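Local atomic coordinates of formylmethanofuran--tetrahydromethanopterin formyltransferase (Methanosarcina barkeri, PDB entry 1M5S), a protein that catalyses the reversible transfer of a formyl group from formylmethanofuran to tetrahydromethanopterin, the second step of methanogenesis from carbon dioxide. Residues Lys19-Leu24 / Glu153-Ile158; Ala99-Val104 / Ile144-Phe149; Thr193-Pro198 / Tyr245-Asn250; Leu252-Ile257 / Gly287-Lys292. All coordinates share one frame; numbering follows the deposited sequence.

Interaction 1: Lys19-Leu24 / Glu153-Ile158; sequences KIARVL and ENIGAI
Ile155 holds its branch methyl CG2 anti to the backbone N (chi1 -73° for CG1), and Val23 has CG1 anti to the backbone N (chi1 -173°), leaving its CG2 anti to the carbonyl carbon, which turns the two CG2 methyls to each other: Val23 CG2 and Ile155 CG2 are 3.8 Å apart, on side chains that cross obliquely. The same Ile155 methyl leans on the opposing backbone, with CG2 3.4 Å from Arg22 O, and it also reaches Ala21 CB at 4.1 Å. One methyl thus touches three consecutive residues. Here the backbones stand apart; at Ala21 and Ala157, a non-hydrogen-bonded antiparallel pair with nothing beyond CB, the two CA atoms close to 4.1 Å. Next to it Ile20 and Ile158 make the hydrogen-bonded pair, Ile20 N reaching Ile158 O at 3.0 Å and Ile158 N reaching Ile20 O at 2.9 Å. Toward the splayed end the bond from Arg22 N to Gly156 O has stretched to a weak 3.5 Å. Residues 19-24 and 155-158 run antiparallel at 150°, where the long strands 12-26 and 147-170 of the alpha/beta sandwich pair, consistent with small residues letting strands approach and a branched one holding them apart. Helix 81-95 covers the alanine face, Leu84 touching both Ala21 and Ala157. On the other face Ile20 packs against Gln75 and Cys77, and Ile158 against Leu252. The guanidinium of Arg22 leads away from strand 147-170 to a salt bridge with Glu57 and a cation-pi contact with Tyr73.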
loop_
_atom_site.group_PDB
_atom_site.type_symbol
_atom_site.label_atom_id
_atom_site.label_comp_id
_atom_site.label_asym_id
_atom_site.label_seq_id
_atom_site.Cartn_x
_atom_site.Cartn_y
_atom_site.Cartn_z
ATOM N N LYS A 19 15.110 -2.022 27.725
ATOM C CA LYS A 19 14.474 -0.736 27.968
ATOM C C LYS A 19 13.645 -0.351 26.743
ATOM O O LYS A 19 14.137 -0.405 25.609
ATOM C CB LYS A 19 15.535 0.330 28.250
ATOM C CG LYS A 19 16.514 -0.043 29.356
ATOM C CD LYS A 19 15.790 -0.366 30.655
ATOM C CE LYS A 19 16.781 -0.588 31.782
ATOM N NZ LYS A 19 16.100 -0.637 33.100
ATOM N N ILE A 20 12.400 0.053 26.985
ATOM C CA ILE A 20 11.467 0.375 25.906
ATOM C C ILE A 20 10.870 1.771 26.083
ATOM O O ILE A 20 10.252 2.060 27.107
ATOM C CB ILE A 20 10.304 -0.665 25.824
ATOM C CG1 ILE A 20 10.857 -2.073 25.545
ATOM C CG2 ILE A 20 9.340 -0.281 24.703
ATOM C CD1 ILE A 20 9.812 -3.163 25.551
ATOM N N ALA A 21 11.066 2.624 25.075
ATOM C CA ALA A 21 10.362 3.905 24.981
ATOM C C ALA A 21 9.212 3.811 23.971
ATOM O O ALA A 21 9.377 3.236 22.909
ATOM C CB ALA A 21 11.334 5.007 24.567
ATOM N N ARG A 22 8.022 4.217 24.393
ATOM C CA ARG A 22 6.816 4.304 23.558
ATOM C C ARG A 22 6.604 5.754 23.114
ATOM O O ARG A 22 6.668 6.688 23.929
ATOM C CB ARG A 22 5.614 3.832 24.374
ATOM C CG ARG A 22 4.462 3.294 23.525
ATOM C CD ARG A 22 3.121 3.406 24.250
ATOM N NE ARG A 22 2.087 2.500 23.732
ATOM C CZ ARG A 22 0.778 2.691 23.939
ATOM N NH1 ARG A 22 0.340 3.744 24.644
ATOM N NH2 ARG A 22 -0.182 1.882 23.475
ATOM N N VAL A 23 6.437 5.932 21.802
ATOM C CA VAL A 23 6.208 7.242 21.177
ATOM C C VAL A 23 4.973 7.184 20.265
ATOM O O VAL A 23 4.832 6.261 19.468
ATOM C CB VAL A 23 7.416 7.691 20.301
ATOM C CG1 VAL A 23 7.209 9.108 19.819
ATOM C CG2 VAL A 23 8.701 7.570 21.073
ATOM N N LEU A 24 4.113 8.199 20.353
ATOM C CA LEU A 24 3.005 8.369 19.417
ATOM C C LEU A 24 3.358 9.412 18.360
ATOM O O LEU A 24 3.679 10.554 18.691
ATOM C CB LEU A 24 1.745 8.817 20.159
ATOM C CG LEU A 24 0.519 9.202 19.332
ATOM C CD1 LEU A 24 0.031 8.014 18.526
ATOM C CD2 LEU A 24 -0.571 9.684 20.251
ATOM N N GLU A 153 6.889 17.377 25.806
ATOM C CA GLU A 153 8.142 17.583 26.520
ATOM C C GLU A 153 8.930 16.286 26.703
ATOM O O GLU A 153 10.125 16.220 26.397
ATOM C CB GLU A 153 7.873 18.212 27.884
ATOM C CG GLU A 153 9.138 18.395 28.716
ATOM C CD GLU A 153 8.868 19.037 30.055
ATOM O OE1 GLU A 153 7.933 18.591 30.759
ATOM O OE2 GLU A 153 9.593 19.998 30.392
ATOM N N ASN A 154 8.227 15.246 27.138
ATOM C CA ASN A 154 8.860 14.002 27.556
ATOM C C ASN A 154 8.405 12.807 26.728
ATOM O O ASN A 154 7.283 12.772 26.226
ATOM C CB ASN A 154 8.546 13.721 29.032
ATOM C CG ASN A 154 9.388 14.551 29.982
ATOM O OD1 ASN A 154 10.569 14.811 29.730
ATOM N ND2 ASN A 154 8.792 14.944 31.100
ATOM N N ILE A 155 9.273 11.805 26.647
ATOM C CA ILE A 155 8.876 10.469 26.222
ATOM C C ILE A 155 9.230 9.441 27.309
ATOM O O ILE A 155 10.394 9.304 27.699
ATOM C CB ILE A 155 9.557 10.089 24.890
ATOM C CG1 ILE A 155 8.908 10.862 23.746
ATOM C CG2 ILE A 155 9.437 8.590 24.634
ATOM C CD1 ILE A 155 9.884 11.308 22.717
ATOM N N GLY A 156 8.211 8.733 27.789
ATOM C CA GLY A 156 8.403 7.742 28.832
ATOM C C GLY A 156 9.057 6.460 28.358
ATOM O O GLY A 156 8.977 6.089 27.177
ATOM N N ALA A 157 9.681 5.765 29.303
ATOM C CA ALA A 157 10.347 4.494 29.042
ATOM C C ALA A 157 10.195 3.591 30.263
ATOM O O ALA A 157 9.925 4.071 31.367
ATOM C CB ALA A 157 11.825 4.729 28.730
ATOM N N ILE A 158 10.217 2.280 30.033
ATOM C CA ILE A 158 10.130 1.304 31.116
ATOM C C ILE A 158 11.093 0.147 30.891
ATOM O O ILE A 158 11.858 0.134 29.919
ATOM C CB ILE A 158 8.689 0.730 31.284
ATOM C CG1 ILE A 158 8.122 0.284 29.931
ATOM C CG2 ILE A 158 7.779 1.759 31.935
ATOM C CD1 ILE A 158 8.124 -1.199 29.728
#

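Interaction 2: Ala99-Val104 / Ile144-Phe149; sequences APTTAV and IMEGDF
Glu146 OE1 is gripped from two subunits: Thr101 N donates to its syn lone pair at 2.7 Å, and the hydroxyl of Tyr245 of the second subunit is hydrogen-bonded to the same oxygen. The other oxygen, Glu146 OE2, has a water at 3.0 Å that also lies 2.7 Å from Ala99 O, although this water has more acceptors around it than protons to give. With an alanine here, Thr101 N and the neighbouring tyrosine hydroxyl would probably lose their shared buried acceptor, and the link between the two turns would go with it. Further on, a second water bridges the backbones, donating to Thr102 O at 2.8 Å and to Asp148 O at 3.0 Å. Beside it the Phe149 ring, set by CG anti to the backbone N (chi1 173°), presents its edge: CD1 lies 3.2 Å from Thr102 O, and CZ 3.7 Å from Val104 CG2. The hydroxyl of Thr102 is bound by Val96 O. Gln173 of the second subunit bonds to Glu146 O. A type I turn, Ile144-Gly147, thus caps a two-residue beta hairpin, whose glutamate is docked against the type II turn Ala99-Thr102 at a subunit interface of the homotetramer.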
loop_
_atom_site.group_PDB
_atom_site.type_symbol
_atom_site.label_atom_id
_atom_site.label_comp_id
_atom_site.label_asym_id
_atom_site.label_seq_id
_atom_site.Cartn_x
_atom_site.Cartn_y
_atom_site.Cartn_z
ATOM N N ALA A 99 9.994 14.762 8.985
ATOM C CA ALA A 99 8.949 14.123 8.190
ATOM C C ALA A 99 7.699 14.999 8.105
ATOM O O ALA A 99 7.341 15.682 9.064
ATOM C CB ALA A 99 8.599 12.767 8.794
ATOM N N PRO A 100 7.014 14.986 6.945
ATOM C CA PRO A 100 5.815 15.797 6.714
ATOM C C PRO A 100 4.689 15.597 7.733
ATOM O O PRO A 100 4.245 14.478 7.973
ATOM C CB PRO A 100 5.374 15.378 5.312
ATOM C CG PRO A 100 6.631 14.972 4.645
ATOM C CD PRO A 100 7.421 14.272 5.723
ATOM N N THR A 101 4.197 16.718 8.255
ATOM C CA THR A 101 2.973 16.829 9.053
ATOM C C THR A 101 2.968 16.157 10.423
ATOM O O THR A 101 1.936 16.143 11.098
ATOM C CB THR A 101 1.710 16.350 8.277
ATOM O OG1 THR A 101 1.605 14.918 8.333
ATOM C CG2 THR A 101 1.764 16.806 6.828
ATOM N N THR A 102 4.119 15.665 10.865
ATOM C CA THR A 102 4.173 14.892 12.098
ATOM C C THR A 102 4.079 15.732 13.366
ATOM O O THR A 102 4.457 16.904 13.384
ATOM C CB THR A 102 5.455 14.073 12.168
ATOM O OG1 THR A 102 6.578 14.928 11.927
ATOM C CG2 THR A 102 5.429 12.968 11.132
ATOM N N ALA A 103 3.482 15.144 14.399
ATOM C CA ALA A 103 3.612 15.633 15.772
ATOM C C ALA A 103 3.999 14.437 16.635
ATOM O O ALA A 103 3.721 13.294 16.272
ATOM C CB ALA A 103 2.294 16.231 16.257
ATOM N N VAL A 104 4.758 14.694 17.696
ATOM C CA VAL A 104 5.239 13.643 18.589
ATOM C C VAL A 104 4.644 13.830 19.978
ATOM O O VAL A 104 4.710 14.920 20.545
ATOM C CB VAL A 104 6.779 13.666 18.708
ATOM C CG1 VAL A 104 7.239 12.728 19.809
ATOM C CG2 VAL A 104 7.403 13.263 17.399
ATOM N N ILE A 144 9.163 25.259 11.535
ATOM C CA ILE A 144 9.938 24.715 10.424
ATOM C C ILE A 144 9.238 25.043 9.095
ATOM O O ILE A 144 8.187 25.687 9.089
ATOM C CB ILE A 144 10.139 23.173 10.576
ATOM C CG1 ILE A 144 8.790 22.465 10.763
ATOM C CG2 ILE A 144 11.068 22.879 11.764
ATOM C CD1 ILE A 144 8.884 20.953 10.743
ATOM N N MET A 145 9.853 24.662 7.976
ATOM C CA MET A 145 9.377 25.062 6.650
ATOM C C MET A 145 7.915 24.744 6.372
ATOM O O MET A 145 7.245 25.489 5.666
ATOM C CB MET A 145 10.223 24.415 5.564
ATOM C CG MET A 145 11.610 24.964 5.453
ATOM S SD MET A 145 12.312 24.474 3.888
ATOM C CE MET A 145 12.267 22.702 3.995
ATOM N N GLU A 146 7.465 23.576 6.821
ATOM C CA GLU A 146 6.110 23.108 6.540
ATOM C C GLU A 146 5.089 23.833 7.402
ATOM O O GLU A 146 3.897 23.816 7.103
ATOM C CB GLU A 146 5.998 21.605 6.811
ATOM C CG GLU A 146 5.951 21.243 8.308
ATOM C CD GLU A 146 5.538 19.804 8.575
ATOM O OE1 GLU A 146 5.213 19.089 7.602
ATOM O OE2 GLU A 146 5.535 19.390 9.758
ATOM N N GLY A 147 5.553 24.377 8.524
ATOM C CA GLY A 147 4.651 24.839 9.566
ATOM C C GLY A 147 5.291 24.723 10.938
ATOM O O GLY A 147 6.478 24.998 11.086
ATOM N N ASP A 148 4.496 24.373 11.945
ATOM C CA ASP A 148 4.997 24.166 13.306
ATOM C C ASP A 148 5.059 22.668 13.623
ATOM O O ASP A 148 4.075 21.944 13.436
ATOM C CB ASP A 148 4.079 24.855 14.324
ATOM C CG ASP A 148 4.091 26.377 14.205
ATOM O OD1 ASP A 148 5.185 26.966 14.062
ATOM O OD2 ASP A 148 3.012 26.994 14.360
ATOM N N PHE A 149 6.233 22.193 14.035
ATOM C CA PHE A 149 6.367 20.830 14.539
ATOM C C PHE A 149 6.057 20.810 16.041
ATOM O O PHE A 149 6.590 21.611 16.803
ATOM C CB PHE A 149 7.782 20.306 14.276
ATOM C CG PHE A 149 8.068 18.965 14.902
ATOM C CD1 PHE A 149 7.337 17.838 14.536
ATOM C CD2 PHE A 149 9.082 18.826 15.850
ATOM C CE1 PHE A 149 7.610 16.593 15.099
ATOM C CE2 PHE A 149 9.368 17.581 16.422
ATOM C CZ PHE A 149 8.627 16.463 16.044
HETATM O O HOH W 1 7.436 17.524 11.072
HETATM O O HOH W 2 3.400 19.242 14.414
#

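Interaction 3: Thr193-Pro198 / Tyr245-Asn250; sequences TITPFP and YEIVIN
The short strand 193-194 meets strand 243-251 in a single antiparallel hydrogen-bonded pair, Ile194 N to Asn250 O at 2.9 Å and Asn250 N to Ile194 O at 3.0 Å, before the chains part. Across this pair Ile194 places CG1 between its backbone N and carbonyl carbon (chi1 62°), where it rests 3.7 Å from Asn250 CB. On the other face Thr193 and Ile249 lie side by side, Thr193 CG2 to Ile249 CG2 at 3.7 Å, and the methyl CG2 of Thr195 touches Ile247 CG2. The next hydrogen-bonded position would fall at Pro196, whose CD sits 3.4 Å from Val248 O instead. Lacking an N-H, the proline probably helps to end the pairing, and a water bridges the parting chains, donating to Val248 O at 2.8 Å and accepting from Phe197 N at 3.2 Å. Within the alpha/beta sandwich, helix 254-268 covers the Thr193 and Ile249 side, while the amide of Asn250 is held by Glu53 and by the backbone N of Gly163. Beyond the water, Phe197 CD1 comes loosely to 4.4 Å from Val248 CB, and the phenylalanine also packs on Thr98 of the second subunit.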
loop_
_atom_site.group_PDB
_atom_site.type_symbol
_atom_site.label_atom_id
_atom_site.label_comp_id
_atom_site.label_asym_id
_atom_site.label_seq_id
_atom_site.Cartn_x
_atom_site.Cartn_y
_atom_site.Cartn_z
ATOM N N THR A 193 3.043 -4.469 22.114
ATOM C CA THR A 193 4.067 -5.298 21.484
ATOM C C THR A 193 4.503 -4.776 20.124
ATOM O O THR A 193 3.744 -4.097 19.432
ATOM C CB THR A 193 3.582 -6.745 21.294
ATOM O OG1 THR A 193 2.247 -6.733 20.777
ATOM C CG2 THR A 193 3.611 -7.500 22.607
ATOM N N ILE A 194 5.738 -5.103 19.760
ATOM C CA ILE A 194 6.265 -4.864 18.426
ATOM C C ILE A 194 6.984 -6.107 17.899
ATOM O O ILE A 194 7.288 -7.038 18.647
ATOM C CB ILE A 194 7.267 -3.668 18.392
ATOM C CG1 ILE A 194 8.492 -3.958 19.275
ATOM C CG2 ILE A 194 6.570 -2.387 18.802
ATOM C CD1 ILE A 194 9.759 -3.213 18.855
ATOM N N THR A 195 7.245 -6.117 16.599
ATOM C CA THR A 195 7.975 -7.205 15.980
ATOM C C THR A 195 9.093 -6.611 15.118
ATOM O O THR A 195 8.853 -6.171 13.995
ATOM C CB THR A 195 7.029 -8.088 15.110
ATOM O OG1 THR A 195 6.322 -7.264 14.176
ATOM C CG2 THR A 195 6.009 -8.824 15.985
ATOM N N PRO A 196 10.308 -6.485 15.684
ATOM C CA PRO A 196 11.298 -5.539 15.155
ATOM C C PRO A 196 12.010 -5.956 13.864
ATOM O O PRO A 196 12.702 -5.145 13.242
ATOM C CB PRO A 196 12.284 -5.377 16.318
ATOM C CG PRO A 196 12.163 -6.654 17.073
ATOM C CD PRO A 196 10.697 -6.968 17.021
ATOM N N PHE A 197 11.899 -7.222 13.477
ATOM C CA PHE A 197 12.633 -7.700 12.308
ATOM C C PHE A 197 11.990 -7.231 10.999
ATOM O O PHE A 197 10.951 -6.579 11.032
ATOM C CB PHE A 197 12.763 -9.223 12.364
ATOM C CG PHE A 197 14.075 -9.686 12.940
ATOM C CD1 PHE A 197 14.350 -9.519 14.297
ATOM C CD2 PHE A 197 15.075 -10.187 12.111
ATOM C CE1 PHE A 197 15.606 -9.834 14.812
ATOM C CE2 PHE A 197 16.332 -10.504 12.618
ATOM C CZ PHE A 197 16.598 -10.325 13.971
ATOM N N PRO A 198 12.681 -7.402 9.854
ATOM C CA PRO A 198 12.154 -6.856 8.593
ATOM C C PRO A 198 10.785 -7.419 8.225
ATOM O O PRO A 198 10.642 -8.614 7.968
ATOM C CB PRO A 198 13.214 -7.242 7.568
ATOM C CG PRO A 198 14.477 -7.380 8.383
ATOM C CD PRO A 198 14.008 -8.014 9.653
ATOM N N TYR A 245 10.266 -19.824 9.529
ATOM C CA TYR A 245 10.370 -18.406 9.859
ATOM C C TYR A 245 10.102 -18.231 11.344
ATOM O O TYR A 245 9.339 -18.996 11.944
ATOM C CB TYR A 245 9.366 -17.567 9.047
ATOM C CG TYR A 245 9.780 -17.348 7.611
ATOM C CD1 TYR A 245 10.777 -16.426 7.281
ATOM C CD2 TYR A 245 9.217 -18.101 6.584
ATOM C CE1 TYR A 245 11.201 -16.266 5.966
ATOM C CE2 TYR A 245 9.638 -17.955 5.275
ATOM C CZ TYR A 245 10.630 -17.040 4.974
ATOM O OH TYR A 245 11.076 -16.946 3.685
ATOM N N GLU A 246 10.757 -17.237 11.936
ATOM C CA GLU A 246 10.554 -16.903 13.335
ATOM C C GLU A 246 9.986 -15.491 13.447
ATOM O O GLU A 246 10.282 -14.626 12.622
ATOM C CB GLU A 246 11.881 -17.001 14.085
ATOM C CG GLU A 246 11.836 -16.453 15.499
ATOM C CD GLU A 246 13.197 -16.432 16.179
ATOM O OE1 GLU A 246 14.230 -16.597 15.487
ATOM O OE2 GLU A 246 13.222 -16.244 17.418
ATOM N N ILE A 247 9.083 -15.298 14.403
ATOM C CA ILE A 247 8.597 -13.969 14.735
ATOM C C ILE A 247 9.086 -13.605 16.134
ATOM O O ILE A 247 8.835 -14.341 17.086
ATOM C CB ILE A 247 7.052 -13.908 14.652
ATOM C CG1 ILE A 247 6.619 -14.103 13.192
ATOM C CG2 ILE A 247 6.535 -12.574 15.185
ATOM C CD1 ILE A 247 5.212 -13.734 12.920
ATOM N N VAL A 248 9.964 -12.603 16.200
ATOM C CA VAL A 248 10.435 -12.049 17.469
ATOM C C VAL A 248 9.534 -10.909 17.926
ATOM O O VAL A 248 9.159 -10.050 17.135
ATOM C CB VAL A 248 11.884 -11.535 17.356
ATOM C CG1 VAL A 248 12.326 -10.914 18.670
ATOM C CG2 VAL A 248 12.811 -12.675 16.984
ATOM N N ILE A 249 9.222 -10.903 19.217
ATOM C CA ILE A 249 8.243 -9.994 19.812
ATOM C C ILE A 249 8.873 -9.302 21.035
ATOM O O ILE A 249 9.374 -9.971 21.939
ATOM C CB ILE A 249 6.976 -10.777 20.274
ATOM C CG1 ILE A 249 6.401 -11.575 19.103
ATOM C CG2 ILE A 249 5.933 -9.831 20.841
ATOM C CD1 ILE A 249 5.354 -12.579 19.485
ATOM N N ASN A 250 8.992 -7.977 20.975
ATOM C CA ASN A 250 9.314 -7.172 22.151
ATOM C C ASN A 250 8.024 -6.583 22.678
ATOM O O ASN A 250 7.058 -6.440 21.936
ATOM C CB ASN A 250 10.280 -6.044 21.795
ATOM C CG ASN A 250 11.643 -6.551 21.387
ATOM O OD1 ASN A 250 11.849 -7.754 21.226
ATOM N ND2 ASN A 250 12.585 -5.634 21.207
HETATM O O HOH W 3 10.206 -9.682 14.559
#

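Interaction 4: Leu252-Ile257 / Gly287-Lys292; sequences LDEESI and GKYQFK
Two flat rings and one carboxylate set the geometry between Glu254, Ile257, Tyr289 and Phe291. The Phe291 ring turns one face to Ile257, whose CG2, carried anti to its backbone N, makes a CH-pi contact 4.0 Å from the ring centroid and only 11° off the normal. Glu254 approaches the same ring differently: its CG lies obliquely, 3.7 Å from Phe291 CE2, and the carboxylate stands almost perpendicular to the ring at 89°. Extended beyond CG, the chain then brings OE2 to the edge of Tyr289, 3.3 Å from CD2 and near the ring plane, the two planes 73° apart. A carboxylate oxygen probably sits comfortably there, against the weakly positive ring hydrogens. Lys288 lays CD over a face of Tyr289 toward its rim, 3.6 Å above the plane, with NZ 4.1 Å from Glu254 OE2, too far for a salt bridge. With an alanine in place of Glu254, the chain spanning both rings would be gone, a gap would probably open beside Phe291, and Lys288 would probably lose a nearby opposite charge. Asp253 caps the helix, its OD1 accepting from Ser256 N at 2.7 Å and from Ser256 OG at 2.6 Å. Lys288 and Tyr289 together face Ala15 in a classic beta bulge, and Ile161 touches Glu254, Ile257 and Tyr289: an N-capped helix start packed on strands 289-292 and 147-170, as in an alpha/beta sandwich.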
loop_
_atom_site.group_PDB
_atom_site.type_symbol
_atom_site.label_atom_id
_atom_site.label_comp_id
_atom_site.label_asym_id
_atom_site.label_seq_id
_atom_site.Cartn_x
_atom_site.Cartn_y
_atom_site.Cartn_z
ATOM N N LEU A 252 5.903 -4.461 26.386
ATOM C CA LEU A 252 5.945 -3.708 27.633
ATOM C C LEU A 252 5.896 -4.606 28.871
ATOM O O LEU A 252 6.627 -4.382 29.839
ATOM C CB LEU A 252 4.790 -2.706 27.662
ATOM C CG LEU A 252 4.849 -1.657 26.546
ATOM C CD1 LEU A 252 3.592 -0.794 26.563
ATOM C CD2 LEU A 252 6.102 -0.808 26.717
ATOM N N ASP A 253 5.029 -5.613 28.839
ATOM C CA ASP A 253 4.920 -6.566 29.939
ATOM C C ASP A 253 4.863 -8.010 29.430
ATOM O O ASP A 253 4.976 -8.257 28.230
ATOM C CB ASP A 253 3.689 -6.240 30.804
ATOM C CG ASP A 253 2.395 -6.135 29.996
ATOM O OD1 ASP A 253 2.249 -6.855 28.997
ATOM O OD2 ASP A 253 1.485 -5.386 30.404
ATOM N N GLU A 254 4.707 -8.960 30.349
ATOM C CA GLU A 254 4.627 -10.373 29.991
ATOM C C GLU A 254 3.288 -10.725 29.365
ATOM O O GLU A 254 3.227 -11.528 28.436
ATOM C CB GLU A 254 4.854 -11.246 31.224
ATOM C CG GLU A 254 6.318 -11.566 31.483
ATOM C CD GLU A 254 6.517 -12.507 32.662
ATOM O OE1 GLU A 254 5.942 -13.623 32.658
ATOM O OE2 GLU A 254 7.264 -12.129 33.588
ATOM N N GLU A 255 2.228 -10.092 29.860
ATOM C CA GLU A 255 0.867 -10.350 29.388
ATOM C C GLU A 255 0.697 -9.986 27.912
ATOM O O GLU A 255 -0.019 -10.669 27.175
ATOM C CB GLU A 255 -0.147 -9.568 30.231
ATOM C CG GLU A 255 -0.091 -9.882 31.728
ATOM C CD GLU A 255 0.756 -8.881 32.519
ATOM O OE1 GLU A 255 2.006 -8.980 32.501
ATOM O OE2 GLU A 255 0.165 -7.999 33.181
ATOM N N SER A 256 1.385 -8.928 27.489
ATOM C CA SER A 256 1.281 -8.419 26.128
ATOM C C SER A 256 2.055 -9.308 25.173
ATOM O O SER A 256 1.590 -9.582 24.067
ATOM C CB SER A 256 1.815 -6.988 26.050
ATOM O OG SER A 256 0.990 -6.105 26.790
ATOM N N ILE A 257 3.227 -9.764 25.606
ATOM C CA ILE A 257 4.002 -10.716 24.829
ATOM C C ILE A 257 3.202 -11.996 24.621
ATOM O O ILE A 257 3.145 -12.525 23.513
ATOM C CB ILE A 257 5.319 -11.070 25.527
ATOM C CG1 ILE A 257 6.096 -9.795 25.857
ATOM C CG2 ILE A 257 6.132 -12.008 24.644
ATOM C CD1 ILE A 257 7.228 -9.498 24.923
ATOM N N GLY A 287 18.161 -15.933 29.689
ATOM C CA GLY A 287 17.159 -14.897 29.866
ATOM C C GLY A 287 16.182 -15.198 30.981
ATOM O O GLY A 287 15.788 -16.347 31.174
ATOM N N LYS A 288 15.715 -14.146 31.648
ATOM C CA LYS A 288 14.860 -14.276 32.827
ATOM C C LYS A 288 13.452 -14.805 32.523
ATOM O O LYS A 288 12.859 -15.522 33.334
ATOM C CB LYS A 288 14.755 -12.922 33.545
ATOM C CG LYS A 288 13.891 -12.955 34.802
ATOM C CD LYS A 288 13.024 -11.709 34.930
ATOM C CE LYS A 288 11.802 -11.965 35.817
ATOM N NZ LYS A 288 10.868 -12.986 35.241
ATOM N N TYR A 289 12.930 -14.452 31.350
ATOM C CA TYR A 289 11.518 -14.663 31.038
ATOM C C TYR A 289 11.278 -15.942 30.228
ATOM O O TYR A 289 11.977 -16.214 29.248
ATOM C CB TYR A 289 10.962 -13.444 30.287
ATOM C CG TYR A 289 11.092 -12.133 31.043
ATOM C CD1 TYR A 289 12.161 -11.267 30.802
ATOM C CD2 TYR A 289 10.151 -11.763 32.009
ATOM C CE1 TYR A 289 12.292 -10.066 31.505
ATOM C CE2 TYR A 289 10.270 -10.563 32.719
ATOM C CZ TYR A 289 11.343 -9.721 32.462
ATOM O OH TYR A 289 11.462 -8.534 33.155
ATOM N N GLN A 290 10.353 -16.769 30.710
ATOM C CA GLN A 290 9.988 -17.999 30.017
ATOM C C GLN A 290 8.519 -17.969 29.615
ATOM O O GLN A 290 7.626 -17.796 30.458
ATOM C CB GLN A 290 10.287 -19.235 30.885
ATOM C CG GLN A 290 9.291 -19.519 32.022
ATOM C CD GLN A 290 8.792 -20.965 32.036
ATOM O OE1 GLN A 290 9.501 -21.889 31.628
ATOM N NE2 GLN A 290 7.568 -21.162 32.526
ATOM N N PHE A 291 8.293 -18.016 28.304
ATOM C CA PHE A 291 6.948 -18.021 27.748
ATOM C C PHE A 291 6.676 -19.389 27.147
ATOM O O PHE A 291 7.236 -19.744 26.107
ATOM C CB PHE A 291 6.817 -16.927 26.690
ATOM C CG PHE A 291 7.057 -15.544 27.223
ATOM C CD1 PHE A 291 8.289 -14.917 27.044
ATOM C CD2 PHE A 291 6.055 -14.871 27.916
ATOM C CE1 PHE A 291 8.516 -13.640 27.545
ATOM C CE2 PHE A 291 6.275 -13.590 28.421
ATOM C CZ PHE A 291 7.510 -12.975 28.234
ATOM N N LYS A 292 5.983 -20.218 27.923
ATOM C CA LYS A 292 5.691 -21.581 27.516
ATOM C C LYS A 292 4.505 -21.598 26.564
ATOM O O LYS A 292 3.413 -21.116 26.893
ATOM C CB LYS A 292 5.410 -22.467 28.742
ATOM C CG LYS A 292 6.667 -23.053 29.383
ATOM C CD LYS A 292 6.349 -24.203 30.329
#

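Interactions 1 and 2 share strand 147-170 and touch through Val23 and Val104, yet the first is a buried strand pairing of backbone bonds and apolar side chains, whereas the second, equally buried, lies against the second subunit and works through a carboxylate and waters. Interaction 3, near the centre of the chain, combines both styles in strand pairing that gives way to a water bridge, and it too touches the second subunit. It runs on directly into interaction 4, where helix 254-268 follows strand 243-251 and Thr193 meets Ser256. Interaction 4, partly exposed and remote from interaction 2, has no cross-segment hydrogen bond and relies on rings. Leu252 joins it to interaction 1.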